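PDB 4B2N: 70 kDa protein from Xanthomonas sp., which cleaves natural rubber oxidatively as a dihaem c-type dioxygenase, distantly related to bacterial cytochrome c peroxidases. Local coordinates for residues A[139-145]-A[550-555]; A[301-307]-A[493-497]; A[310-316]-A[449-453]. All blocks are in the same frame, centred on the assembly; numbering follows the deposited sequence.

Interaction 1: A[139-145]-A[550-555]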
loop_
_atom_site.group_PDB
_atom_site.type_symbol
_atom_site.label_atom_id
_atom_site.label_comp_id
_atom_site.label_asym_id
_atom_site.label_seq_id
_atom_site.Cartn_x
_atom_site.Cartn_y
_atom_site.Cartn_z
ATOM N N LYS A 139 16.317 12.489 -4.001
ATOM C CA LYS A 139 17.230 11.369 -4.239
ATOM C C LYS A 139 17.435 10.509 -2.978
ATOM O O LYS A 139 17.281 9.300 -3.018
ATOM C CB LYS A 139 18.593 11.879 -4.718
ATOM C CG LYS A 139 18.656 12.239 -6.195
ATOM C CD LYS A 139 19.960 13.029 -6.406
ATOM C CE LYS A 139 20.179 13.360 -7.826
ATOM N NZ LYS A 139 21.599 13.831 -7.842
ATOM N N ARG A 140 17.745 11.174 -1.849
ATOM C CA ARG A 140 18.080 10.477 -0.603
ATOM C C ARG A 140 16.902 9.652 -0.117
ATOM O O ARG A 140 17.045 8.495 0.312
ATOM C CB ARG A 140 18.435 11.497 0.499
ATOM C CG ARG A 140 18.917 10.816 1.797
ATOM C CD ARG A 140 19.368 11.923 2.711
ATOM N NE ARG A 140 19.710 11.431 4.029
ATOM C CZ ARG A 140 20.942 11.054 4.372
ATOM N NH1 ARG A 140 21.912 11.098 3.439
ATOM N NH2 ARG A 140 21.195 10.635 5.615
ATOM N N TYR A 141 15.710 10.212 -0.216
ATOM C CA TYR A 141 14.606 9.568 0.476
ATOM C C TYR A 141 13.773 8.714 -0.474
ATOM O O TYR A 141 12.805 8.080 -0.025
ATOM C CB TYR A 141 13.733 10.607 1.178
ATOM C CG TYR A 141 14.478 11.333 2.276
ATOM C CD1 TYR A 141 15.139 10.612 3.310
ATOM C CD2 TYR A 141 14.544 12.717 2.287
ATOM C CE1 TYR A 141 15.888 11.302 4.286
ATOM C CE2 TYR A 141 15.251 13.386 3.270
ATOM C CZ TYR A 141 15.877 12.699 4.276
ATOM O OH TYR A 141 16.587 13.462 5.200
ATOM N N GLY A 142 14.128 8.709 -1.750
ATOM C CA GLY A 142 13.396 7.975 -2.770
ATOM C C GLY A 142 12.028 8.563 -3.055
ATOM O O GLY A 142 11.059 7.822 -3.283
ATOM N N LEU A 143 11.982 9.877 -3.155
ATOM C CA LEU A 143 10.747 10.642 -3.464
ATOM C C LEU A 143 10.929 11.340 -4.841
ATOM O O LEU A 143 11.877 10.979 -5.602
ATOM C CB LEU A 143 10.491 11.681 -2.331
ATOM C CG LEU A 143 10.401 11.006 -0.963
ATOM C CD1 LEU A 143 10.211 12.062 0.120
ATOM C CD2 LEU A 143 9.257 9.963 -0.934
ATOM N N TYR A 144 10.045 12.268 -5.207
ATOM C CA TYR A 144 10.037 12.848 -6.583
ATOM C C TYR A 144 9.654 14.319 -6.477
ATOM O O TYR A 144 8.945 14.692 -5.544
ATOM C CB TYR A 144 9.006 12.131 -7.450
ATOM C CG TYR A 144 9.221 10.641 -7.404
ATOM C CD1 TYR A 144 8.687 9.898 -6.345
ATOM C CD2 TYR A 144 10.054 10.001 -8.345
ATOM C CE1 TYR A 144 8.899 8.535 -6.239
ATOM C CE2 TYR A 144 10.267 8.622 -8.290
ATOM C CZ TYR A 144 9.740 7.908 -7.172
ATOM O OH TYR A 144 9.948 6.563 -7.050
ATOM N N PRO A 145 10.039 15.141 -7.474
ATOM C CA PRO A 145 9.449 16.472 -7.643
ATOM C C PRO A 145 7.962 16.322 -7.809
ATOM O O PRO A 145 7.449 15.450 -8.547
ATOM C CB PRO A 145 10.149 17.078 -8.888
ATOM C CG PRO A 145 10.964 15.978 -9.484
ATOM C CD PRO A 145 11.031 14.785 -8.524
ATOM N N ASN A 550 24.018 11.181 -1.501
ATOM C CA ASN A 550 22.621 11.178 -2.027
ATOM C C ASN A 550 22.454 10.828 -3.480
ATOM O O ASN A 550 21.635 11.423 -4.186
ATOM C CB ASN A 550 21.940 12.500 -1.701
ATOM C CG ASN A 550 21.924 12.733 -0.174
ATOM O OD1 ASN A 550 21.800 11.785 0.558
ATOM N ND2 ASN A 550 22.058 13.941 0.263
ATOM N N ALA A 551 23.160 9.818 -3.961
ATOM C CA ALA A 551 22.690 9.213 -5.174
ATOM C C ALA A 551 21.322 8.574 -4.908
ATOM O O ALA A 551 21.086 8.083 -3.828
ATOM C CB ALA A 551 23.661 8.096 -5.575
ATOM N N GLY A 552 20.455 8.529 -5.900
ATOM C CA GLY A 552 19.114 8.083 -5.689
ATOM C C GLY A 552 18.892 7.004 -6.722
ATOM O O GLY A 552 19.832 6.611 -7.501
ATOM N N TYR A 553 17.685 6.493 -6.726
ATOM C CA TYR A 553 17.319 5.522 -7.791
ATOM C C TYR A 553 16.878 6.379 -8.975
ATOM O O TYR A 553 16.044 7.309 -8.833
ATOM C CB TYR A 553 16.121 4.647 -7.394
ATOM C CG TYR A 553 16.403 3.460 -6.480
ATOM C CD1 TYR A 553 17.728 3.132 -6.052
ATOM C CD2 TYR A 553 15.357 2.651 -6.056
ATOM C CE1 TYR A 553 17.955 2.073 -5.208
ATOM C CE2 TYR A 553 15.587 1.591 -5.188
ATOM C CZ TYR A 553 16.882 1.300 -4.791
ATOM O OH TYR A 553 17.094 0.195 -4.025
ATOM N N ASP A 554 17.412 6.082 -10.171
ATOM C CA ASP A 554 17.021 6.824 -11.308
ATOM C C ASP A 554 15.654 6.342 -11.758
ATOM O O ASP A 554 15.380 5.127 -11.835
ATOM C CB ASP A 554 18.007 6.547 -12.461
ATOM C CG ASP A 554 17.648 7.320 -13.691
ATOM O OD1 ASP A 554 18.093 8.421 -13.782
ATOM O OD2 ASP A 554 16.924 6.829 -14.591
ATOM N N TYR A 555 14.775 7.279 -12.085
ATOM C CA TYR A 555 13.393 6.827 -12.528
ATOM C C TYR A 555 13.071 7.235 -13.956
ATOM O O TYR A 555 11.904 7.300 -14.359
ATOM C CB TYR A 555 12.317 7.373 -11.567
ATOM C CG TYR A 555 12.349 8.890 -11.400
ATOM C CD1 TYR A 555 13.213 9.485 -10.485
ATOM C CD2 TYR A 555 11.483 9.722 -12.122
ATOM C CE1 TYR A 555 13.211 10.871 -10.290
ATOM C CE2 TYR A 555 11.497 11.122 -11.951
ATOM C CZ TYR A 555 12.382 11.672 -11.077
ATOM O OH TYR A 555 12.401 13.036 -10.887
HETATM O O HOH W 1 15.996 7.950 -4.920
#
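A chi1 of -175° sends the Arg140 chain out opposite its own amide nitrogen, extended as far as NE, and it passes obliquely across Asn550, whose CG turns beside its own backbone N and presents OD1. The setting is the C-terminal end of helix 133-141, closed by a Schellman motif at Gly142 with positive phi, against the long loop between strands 536-538 and 560-561. Arg140 NH1 donates to Asn550 OD1 at 3.0 Å with an N-H...O angle of 163°. The oxygen lies in the guanidinium plane and the donor falls on a carbonyl lone pair, although the guanidinium and amide planes are nearly perpendicular. A salt bridge from NE to Asp224 OD2 fixes the same guanidinium on helix 218-226. Lys139 CB and CD pack on the backbone of Asn550, with CB 3.1 Å from Asn550 O, while NZ continues to Ala543 O. The two CA atoms of Lys139 and Gly552 come within 4.1 Å. One water joins the backbones, donating to Lys139 O and accepting from Tyr553 N. Further along, Tyr144 and Tyr555 form a T-shaped pair, centroids 5.0 Å apart and planes at 80°; Tyr144 supplies the edge and its OH bonds to Asn213 OD1. Beside this pair, Pro145 CD sits 3.2 Å from Tyr555 OH.

Interaction 2: A[301-307]-A[493-497]. With HEC (heme c), chain C.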
loop_
_atom_site.group_PDB
_atom_site.type_symbol
_atom_site.label_atom_id
_atom_site.label_comp_id
_atom_site.label_asym_id
_atom_site.label_seq_id
_atom_site.Cartn_x
_atom_site.Cartn_y
_atom_site.Cartn_z
ATOM N N PHE A 301 -5.744 -4.581 1.234
ATOM C CA PHE A 301 -4.583 -5.129 1.820
ATOM C C PHE A 301 -4.161 -6.371 1.073
ATOM O O PHE A 301 -4.970 -7.011 0.343
ATOM C CB PHE A 301 -4.760 -5.337 3.331
ATOM C CG PHE A 301 -4.760 -4.041 4.146
ATOM C CD1 PHE A 301 -3.960 -2.964 3.815
ATOM C CD2 PHE A 301 -5.534 -3.951 5.309
ATOM C CE1 PHE A 301 -3.935 -1.788 4.604
ATOM C CE2 PHE A 301 -5.499 -2.799 6.120
ATOM C CZ PHE A 301 -4.695 -1.696 5.768
ATOM N N TRP A 302 -2.876 -6.688 1.202
ATOM C CA TRP A 302 -2.309 -7.808 0.444
ATOM C C TRP A 302 -2.935 -9.131 0.751
ATOM O O TRP A 302 -2.895 -10.018 -0.094
ATOM C CB TRP A 302 -0.799 -7.923 0.724
ATOM C CG TRP A 302 -0.058 -6.981 -0.159
ATOM C CD1 TRP A 302 0.647 -5.814 0.175
ATOM C CD2 TRP A 302 0.100 -7.150 -1.586
ATOM N NE1 TRP A 302 1.214 -5.274 -0.936
ATOM C CE2 TRP A 302 0.944 -6.057 -2.037
ATOM C CE3 TRP A 302 -0.299 -8.166 -2.515
ATOM C CZ2 TRP A 302 1.292 -5.916 -3.369
ATOM C CZ3 TRP A 302 0.073 -8.025 -3.860
ATOM C CH2 TRP A 302 0.876 -6.940 -4.286
ATOM N N ASP A 303 -3.503 -9.255 1.938
ATOM C CA ASP A 303 -4.189 -10.492 2.363
ATOM C C ASP A 303 -5.707 -10.447 2.068
ATOM O O ASP A 303 -6.426 -11.406 2.385
ATOM C CB ASP A 303 -3.992 -10.746 3.881
ATOM C CG ASP A 303 -4.238 -9.479 4.734
ATOM O OD1 ASP A 303 -4.809 -8.485 4.238
ATOM O OD2 ASP A 303 -3.892 -9.494 5.940
ATOM N N GLY A 304 -6.182 -9.373 1.474
ATOM C CA GLY A 304 -7.614 -9.283 1.177
ATOM C C GLY A 304 -8.424 -9.294 2.470
ATOM O O GLY A 304 -9.551 -9.732 2.491
ATOM N N SER A 305 -7.829 -8.835 3.552
ATOM C CA SER A 305 -8.463 -8.984 4.886
ATOM C C SER A 305 -9.782 -8.184 5.103
ATOM O O SER A 305 -10.632 -8.600 5.927
ATOM C CB SER A 305 -7.468 -8.545 5.929
ATOM O OG SER A 305 -7.045 -7.232 5.689
ATOM N N LEU A 306 -9.914 -7.031 4.464
ATOM C CA LEU A 306 -11.068 -6.151 4.678
ATOM C C LEU A 306 -11.813 -5.776 3.448
ATOM O O LEU A 306 -11.220 -5.673 2.397
ATOM C CB LEU A 306 -10.604 -4.847 5.356
ATOM C CG LEU A 306 -9.850 -5.007 6.681
ATOM C CD1 LEU A 306 -9.139 -3.746 7.073
ATOM C CD2 LEU A 306 -10.809 -5.422 7.796
ATOM N N SER A 307 -13.121 -5.501 3.572
ATOM C CA SER A 307 -13.936 -4.995 2.447
ATOM C C SER A 307 -13.430 -3.696 1.897
ATOM O O SER A 307 -13.107 -2.776 2.673
ATOM C CB SER A 307 -15.366 -4.714 2.914
ATOM O OG SER A 307 -16.145 -4.273 1.796
ATOM N N ASN A 493 -17.154 -5.093 9.669
ATOM C CA ASN A 493 -15.866 -4.879 8.946
ATOM C C ASN A 493 -14.777 -5.696 9.584
ATOM O O ASN A 493 -13.748 -5.208 10.087
ATOM C CB ASN A 493 -15.470 -3.388 8.850
ATOM C CG ASN A 493 -14.229 -3.167 7.990
ATOM O OD1 ASN A 493 -14.064 -3.789 6.908
ATOM N ND2 ASN A 493 -13.288 -2.352 8.504
ATOM N N ILE A 494 -15.006 -6.989 9.507
ATOM C CA ILE A 494 -14.228 -8.020 10.159
ATOM C C ILE A 494 -12.877 -8.138 9.468
ATOM O O ILE A 494 -12.828 -8.217 8.227
ATOM C CB ILE A 494 -14.944 -9.399 9.891
ATOM C CG1 ILE A 494 -16.252 -9.440 10.644
ATOM C CG2 ILE A 494 -14.056 -10.544 10.361
ATOM C CD1 ILE A 494 -16.074 -9.053 12.105
ATOM N N TRP A 495 -11.792 -8.258 10.239
ATOM C CA TRP A 495 -10.494 -8.619 9.651
ATOM C C TRP A 495 -10.510 -10.126 9.377
ATOM O O TRP A 495 -10.429 -10.890 10.327
ATOM C CB TRP A 495 -9.382 -8.324 10.640
ATOM C CG TRP A 495 -8.028 -8.402 9.940
ATOM C CD1 TRP A 495 -7.368 -9.547 9.424
ATOM C CD2 TRP A 495 -7.191 -7.265 9.540
ATOM N NE1 TRP A 495 -6.210 -9.180 8.775
ATOM C CE2 TRP A 495 -6.050 -7.826 8.793
ATOM C CE3 TRP A 495 -7.272 -5.866 9.707
ATOM C CZ2 TRP A 495 -5.053 -7.028 8.290
ATOM C CZ3 TRP A 495 -6.258 -5.062 9.154
ATOM C CH2 TRP A 495 -5.159 -5.631 8.496
ATOM N N GLU A 496 -10.645 -10.563 8.127
ATOM C CA GLU A 496 -10.715 -12.014 7.839
ATOM C C GLU A 496 -9.492 -12.790 8.282
ATOM O O GLU A 496 -8.369 -12.290 8.243
ATOM C CB GLU A 496 -10.911 -12.294 6.340
ATOM C CG GLU A 496 -12.303 -11.901 5.891
ATOM C CD GLU A 496 -13.435 -12.751 6.515
ATOM O OE1 GLU A 496 -13.287 -13.980 6.658
ATOM O OE2 GLU A 496 -14.525 -12.195 6.784
ATOM N N GLU A 497 -9.701 -14.016 8.715
ATOM C CA GLU A 497 -8.559 -14.825 9.049
ATOM C C GLU A 497 -7.676 -14.975 7.767
ATOM O O GLU A 497 -8.194 -15.291 6.720
ATOM C CB GLU A 497 -9.051 -16.182 9.534
ATOM C CG GLU A 497 -7.884 -17.053 9.863
ATOM C CD GLU A 497 -8.280 -18.273 10.623
ATOM O OE1 GLU A 497 -9.495 -18.510 10.743
ATOM O OE2 GLU A 497 -7.348 -18.928 11.148
HETATM FE FE HEC C . -1.213 2.894 2.412
HETATM C CHA HEC C . -2.383 -0.323 1.736
HETATM C CHB HEC C . -4.376 4.217 1.635
HETATM C CHC HEC C . -0.355 6.042 3.741
HETATM C CHD HEC C . 1.961 1.789 2.582
HETATM N NA HEC C . -2.940 2.176 1.876
HETATM C C1A HEC C . -3.221 0.836 1.472
HETATM C C2A HEC C . -4.511 0.688 0.816
HETATM C C3A HEC C . -5.123 1.974 0.777
HETATM C C4A HEC C . -4.130 2.855 1.405
HETATM C CMA HEC C . -6.449 2.344 0.143
HETATM C CAA HEC C . -5.172 -0.592 0.241
HETATM C CBA HEC C . -4.524 -0.825 -1.126
HETATM C CGA HEC C . -4.934 -2.149 -1.744
HETATM O O1A HEC C . -4.949 -3.236 -1.069
HETATM O O2A HEC C . -5.161 -2.078 -2.955
HETATM N NB HEC C . -2.201 4.659 2.719
HETATM C C1B HEC C . -3.399 5.058 2.277
HETATM C C2B HEC C . -3.777 6.425 2.601
HETATM C C3B HEC C . -2.624 6.946 3.227
HETATM C C4B HEC C . -1.690 5.826 3.194
HETATM C CMB HEC C . -5.105 6.979 2.272
HETATM C CAB HEC C . -2.391 8.295 3.854
HETATM C CBB HEC C . -3.224 8.587 4.968
HETATM N NC HEC C . 0.421 3.829 3.033
HETATM C C1C HEC C . 0.698 5.070 3.579
HETATM C C2C HEC C . 2.142 5.292 3.846
HETATM C C3C HEC C . 2.786 4.001 3.519
HETATM C C4C HEC C . 1.706 3.143 3.040
HETATM C CMC HEC C . 2.707 6.583 4.427
HETATM C CAC HEC C . 4.227 3.611 3.639
HETATM C CBC HEC C . 4.923 4.035 4.775
HETATM N ND HEC C . -0.386 1.043 2.213
HETATM C C1D HEC C . 0.918 0.797 2.323
HETATM C C2D HEC C . 1.265 -0.572 2.115
HETATM C C3D HEC C . -0.006 -1.183 1.883
HETATM C C4D HEC C . -0.971 -0.094 1.988
HETATM C CMD HEC C . 2.579 -1.265 2.119
HETATM C CAD HEC C . -0.212 -2.649 1.731
HETATM C CBD HEC C . -0.163 -3.069 3.252
HETATM C CGD HEC C . -0.232 -4.575 3.360
HETATM O O1D HEC C . 0.802 -5.247 3.601
HETATM O O2D HEC C . -1.365 -5.101 3.096
HETATM O O HOH W 2 -14.638 -6.142 5.918
#
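Trp495 lays one indole face over Ser305, with Leu306 and Phe301 along its six-membered ring, next to a type I beta turn (Phe301 to Gly304) that connects the two short antiparallel strands 299-300 and 306-307 as a beta hairpin. From CB, a chi1 of -168° points CG away from the amide nitrogen of Trp495 and carries the ring back over segment 301-307. The five-membered ring takes Ser305 CB over its face, a CH-pi contact 3.4 Å from the centroid. NE1 and CE2 lie nearest that carbon, and CZ2 meets Ser305 OG. On the six-membered ring, CE3 and CZ3 receive Leu306 CD1, 3.8 Å from CZ3. The far corner, CH2, touches Phe301 CD2 at 3.6 Å; the two rings, 30° from parallel, are strongly displaced and share little face. Asp303 OD2 approaches the indole edge near CZ2, but its charge is paired with Arg432, which also hydrogen-bonds the haem. Asp303 OD1 accepts from both Ser305 N, closing an Asx turn, and Ser305 OG, each from the same face of the carboxylate plane. Across the segments, Glu496 N donates to Ser305 O at 2.9 Å, almost straight at 175°. The same turn grips both propionates of the first haem: Phe301 N donates to O1A at 2.8 Å, and Trp302 N to O2D at 2.9 Å.

Interaction 3: A[310-316]-A[449-453]. With HEC (heme c), chain C.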
loop_
_atom_site.group_PDB
_atom_site.type_symbol
_atom_site.label_atom_id
_atom_site.label_comp_id
_atom_site.label_asym_id
_atom_site.label_seq_id
_atom_site.Cartn_x
_atom_site.Cartn_y
_atom_site.Cartn_z
ATOM N N ASN A 310 -14.796 -0.247 3.125
ATOM C CA ASN A 310 -14.354 0.305 4.381
ATOM C C ASN A 310 -13.291 1.333 4.136
ATOM O O ASN A 310 -12.549 1.220 3.194
ATOM C CB ASN A 310 -13.881 -0.788 5.365
ATOM C CG ASN A 310 -12.402 -0.690 5.668
ATOM O OD1 ASN A 310 -12.019 -0.073 6.600
ATOM N ND2 ASN A 310 -11.574 -1.351 4.851
ATOM N N VAL A 311 -13.266 2.385 4.951
ATOM C CA VAL A 311 -12.183 3.344 4.833
ATOM C C VAL A 311 -11.420 3.485 6.132
ATOM O O VAL A 311 -10.449 4.259 6.187
ATOM C CB VAL A 311 -12.686 4.746 4.392
ATOM C CG1 VAL A 311 -13.414 4.605 3.067
ATOM C CG2 VAL A 311 -13.573 5.359 5.501
ATOM N N HIS A 312 -11.800 2.705 7.158
ATOM C CA HIS A 312 -11.082 2.775 8.482
ATOM C C HIS A 312 -9.698 2.293 8.326
ATOM O O HIS A 312 -8.731 2.884 8.860
ATOM C CB HIS A 312 -11.835 1.978 9.549
ATOM C CG HIS A 312 -13.055 2.671 10.017
ATOM N ND1 HIS A 312 -13.684 2.349 11.148
ATOM C CD2 HIS A 312 -13.772 3.739 9.448
ATOM C CE1 HIS A 312 -14.785 3.151 11.315
ATOM N NE2 HIS A 312 -14.819 4.025 10.296
ATOM N N SER A 313 -9.527 1.230 7.530
ATOM C CA SER A 313 -8.144 0.834 7.196
ATOM C C SER A 313 -7.364 1.989 6.508
ATOM O O SER A 313 -6.160 2.248 6.822
ATOM C CB SER A 313 -8.149 -0.406 6.317
ATOM O OG SER A 313 -8.917 -0.149 5.143
ATOM N N GLU A 314 -8.031 2.732 5.615
ATOM C CA GLU A 314 -7.336 3.790 4.866
ATOM C C GLU A 314 -6.966 4.889 5.839
ATOM O O GLU A 314 -5.995 5.645 5.646
ATOM C CB GLU A 314 -8.287 4.358 3.790
ATOM C CG GLU A 314 -8.670 3.303 2.749
ATOM C CD GLU A 314 -9.412 3.866 1.547
ATOM O OE1 GLU A 314 -9.582 5.129 1.468
ATOM O OE2 GLU A 314 -9.857 3.013 0.716
ATOM N N MET A 315 -7.756 4.958 6.908
ATOM C CA MET A 315 -7.532 5.964 7.959
ATOM C C MET A 315 -6.404 5.749 8.940
ATOM O O MET A 315 -6.030 6.706 9.645
ATOM C CB MET A 315 -8.821 6.187 8.746
ATOM C CG MET A 315 -9.899 6.983 8.021
ATOM S SD MET A 315 -11.524 6.754 8.817
ATOM C CE MET A 315 -11.303 7.817 10.201
ATOM N N ALA A 316 -5.788 4.556 8.940
ATOM C CA ALA A 316 -4.808 4.197 9.974
ATOM C C ALA A 316 -3.780 5.333 10.272
ATOM O O ALA A 316 -3.579 5.725 11.441
ATOM C CB ALA A 316 -4.073 2.937 9.561
ATOM N N TRP A 449 -14.119 0.105 16.850
ATOM C CA TRP A 449 -14.355 1.112 15.821
ATOM C C TRP A 449 -13.768 0.642 14.479
ATOM O O TRP A 449 -14.364 0.826 13.410
ATOM C CB TRP A 449 -13.707 2.438 16.352
ATOM C CG TRP A 449 -13.756 3.539 15.325
ATOM C CD1 TRP A 449 -14.754 4.504 15.132
ATOM C CD2 TRP A 449 -12.756 3.780 14.293
ATOM N NE1 TRP A 449 -14.441 5.315 14.064
ATOM C CE2 TRP A 449 -13.224 4.927 13.516
ATOM C CE3 TRP A 449 -11.547 3.137 13.906
ATOM C CZ2 TRP A 449 -12.503 5.414 12.410
ATOM C CZ3 TRP A 449 -10.828 3.649 12.839
ATOM C CH2 TRP A 449 -11.312 4.754 12.075
ATOM N N TRP A 450 -12.626 -0.017 14.513
ATOM C CA TRP A 450 -12.000 -0.475 13.286
ATOM C C TRP A 450 -12.926 -1.343 12.476
ATOM O O TRP A 450 -12.961 -1.226 11.232
ATOM C CB TRP A 450 -10.698 -1.200 13.637
ATOM C CG TRP A 450 -9.764 -0.234 14.284
ATOM C CD1 TRP A 450 -9.560 -0.030 15.644
ATOM C CD2 TRP A 450 -8.920 0.762 13.594
ATOM N NE1 TRP A 450 -8.687 1.016 15.825
ATOM C CE2 TRP A 450 -8.274 1.527 14.624
ATOM C CE3 TRP A 450 -8.633 1.030 12.253
ATOM C CZ2 TRP A 450 -7.327 2.526 14.313
ATOM C CZ3 TRP A 450 -7.720 2.001 11.939
ATOM C CH2 TRP A 450 -7.095 2.769 12.955
ATOM N N ALA A 451 -13.723 -2.174 13.176
ATOM C CA ALA A 451 -14.636 -3.079 12.459
ATOM C C ALA A 451 -15.998 -2.395 12.278
ATOM O O ALA A 451 -16.931 -3.075 11.947
ATOM C CB ALA A 451 -14.788 -4.472 13.181
ATOM N N TYR A 452 -16.089 -1.074 12.485
ATOM C CA TYR A 452 -17.388 -0.362 12.414
ATOM C C TYR A 452 -18.441 -1.004 13.340
ATOM O O TYR A 452 -19.572 -1.388 12.883
ATOM C CB TYR A 452 -17.970 -0.397 10.978
ATOM C CG TYR A 452 -17.270 0.393 9.925
ATOM C CD1 TYR A 452 -15.997 0.013 9.446
ATOM C CD2 TYR A 452 -17.886 1.514 9.371
ATOM C CE1 TYR A 452 -15.380 0.711 8.403
ATOM C CE2 TYR A 452 -17.287 2.229 8.299
ATOM C CZ TYR A 452 -16.046 1.817 7.844
ATOM O OH TYR A 452 -15.467 2.546 6.856
ATOM N N ASN A 453 -18.041 -1.269 14.566
ATOM C CA ASN A 453 -18.959 -1.823 15.562
ATOM C C ASN A 453 -20.052 -0.830 15.901
ATOM O O ASN A 453 -20.983 -1.179 16.557
ATOM C CB ASN A 453 -18.248 -2.447 16.807
ATOM C CG ASN A 453 -17.871 -1.428 17.887
ATOM O OD1 ASN A 453 -17.633 -0.240 17.589
ATOM N ND2 ASN A 453 -17.756 -1.893 19.139
HETATM FE FE HEC C . -1.213 2.894 2.412
HETATM C CHA HEC C . -2.383 -0.323 1.736
HETATM C CHB HEC C . -4.376 4.217 1.635
HETATM C CHC HEC C . -0.355 6.042 3.741
HETATM C CHD HEC C . 1.961 1.789 2.582
HETATM N NA HEC C . -2.940 2.176 1.876
HETATM C C1A HEC C . -3.221 0.836 1.472
HETATM C C2A HEC C . -4.511 0.688 0.816
HETATM C C3A HEC C . -5.123 1.974 0.777
HETATM C C4A HEC C . -4.130 2.855 1.405
HETATM C CMA HEC C . -6.449 2.344 0.143
HETATM C CAA HEC C . -5.172 -0.592 0.241
HETATM C CBA HEC C . -4.524 -0.825 -1.126
HETATM C CGA HEC C . -4.934 -2.149 -1.744
HETATM O O1A HEC C . -4.949 -3.236 -1.069
HETATM O O2A HEC C . -5.161 -2.078 -2.955
HETATM N NB HEC C . -2.201 4.659 2.719
HETATM C C1B HEC C . -3.399 5.058 2.277
HETATM C C2B HEC C . -3.777 6.425 2.601
HETATM C C3B HEC C . -2.624 6.946 3.227
HETATM C C4B HEC C . -1.690 5.826 3.194
HETATM C CMB HEC C . -5.105 6.979 2.272
HETATM C CAB HEC C . -2.391 8.295 3.854
HETATM C CBB HEC C . -3.224 8.587 4.968
HETATM N NC HEC C . 0.421 3.829 3.033
HETATM C C1C HEC C . 0.698 5.070 3.579
HETATM C C2C HEC C . 2.142 5.292 3.846
HETATM C C3C HEC C . 2.786 4.001 3.519
HETATM C C4C HEC C . 1.706 3.143 3.040
HETATM C CMC HEC C . 2.707 6.583 4.427
HETATM C CAC HEC C . 4.227 3.611 3.639
HETATM C CBC HEC C . 4.923 4.035 4.775
HETATM N ND HEC C . -0.386 1.043 2.213
HETATM C C1D HEC C . 0.918 0.797 2.323
HETATM C C2D HEC C . 1.265 -0.572 2.115
HETATM C C3D HEC C . -0.006 -1.183 1.883
HETATM C C4D HEC C . -0.971 -0.094 1.988
HETATM C CMD HEC C . 2.579 -1.265 2.119
HETATM C CAD HEC C . -0.212 -2.649 1.731
HETATM C CBD HEC C . -0.163 -3.069 3.252
HETATM C CGD HEC C . -0.232 -4.575 3.360
HETATM O O1D HEC C . 0.802 -5.247 3.601
HETATM O O2D HEC C . -1.365 -5.101 3.096
#
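His312 lies between Trp449 and Tyr452, and both of its ring nitrogens have partners. ND1 donates to Trp449 O at 2.8 Å; the bond is bent, with an N-H...O angle of 130°, and the donor stands above the carbonyl plane although the oxygen lies close to the imidazole plane. That carbonyl also accepts from Tyr452 N, which reaches it from the opposite face, so two N-H groups hold one buried oxygen. NE2 bonds to Glu333 OE1 outside the two segments. With polar partners at both nitrogens, the imidazole is fixed in rotation and offers its faces to the aromatic neighbours. The six-membered ring of Trp449 stacks nearly parallel over one face, centroids 3.5 Å apart, and Tyr452 over the other, centroids 3.7 Å apart and planes at 12°. The result is a three-layer face-to-face aromatic cluster at the N-terminal end of helix 312-319, where it meets the loop that follows helix 439-446. Tyr452 OH accepts from Val311 N at 2.9 Å, nearly straight at 172°. Just before the helix, Asn310 OD1 takes Ser313 N on a lone pair in its carbonyl plane, an Asx motif that satisfies an amide of the first turn; a second bond, from His312 N, is weak. Asn310 ND2 donates back to Ser313 OG at 2.9 Å and also reaches Ser307 O. One turn further on, Met315 makes a Met-aromatic contact with the edge of Trp449, its CE 3.5 Å from CZ2. Trp450 turns its ring toward Ala316 CA and the carbonyl of His312. From the same helix Glu314 reaches the first haem, with OE2 3.5 Å from the methyl carbon CMA.

Interactions 2 and 3 are buried neighbours, their centres 11 Å apart, and both touch the same haem. Strand 306-307 is followed in the chain by helix 312-319, and Asn493 joins the two contacts through its probable hydrogen bonds to Trp450 O and Ala451 O. Interaction 1 is only partly buried and lies on the opposite side of the chain's centre, about 33 Å from either of the others between centres; its segments enclose both in sequence. The chemistry differs accordingly: a side-chain hydrogen bond, a bridging water and a T-shaped tyrosine pair in 139-145/550-555, indole packing beside propionate-binding amides in 301-307/493-497, and parallel ring stacking in 310-316/449-453.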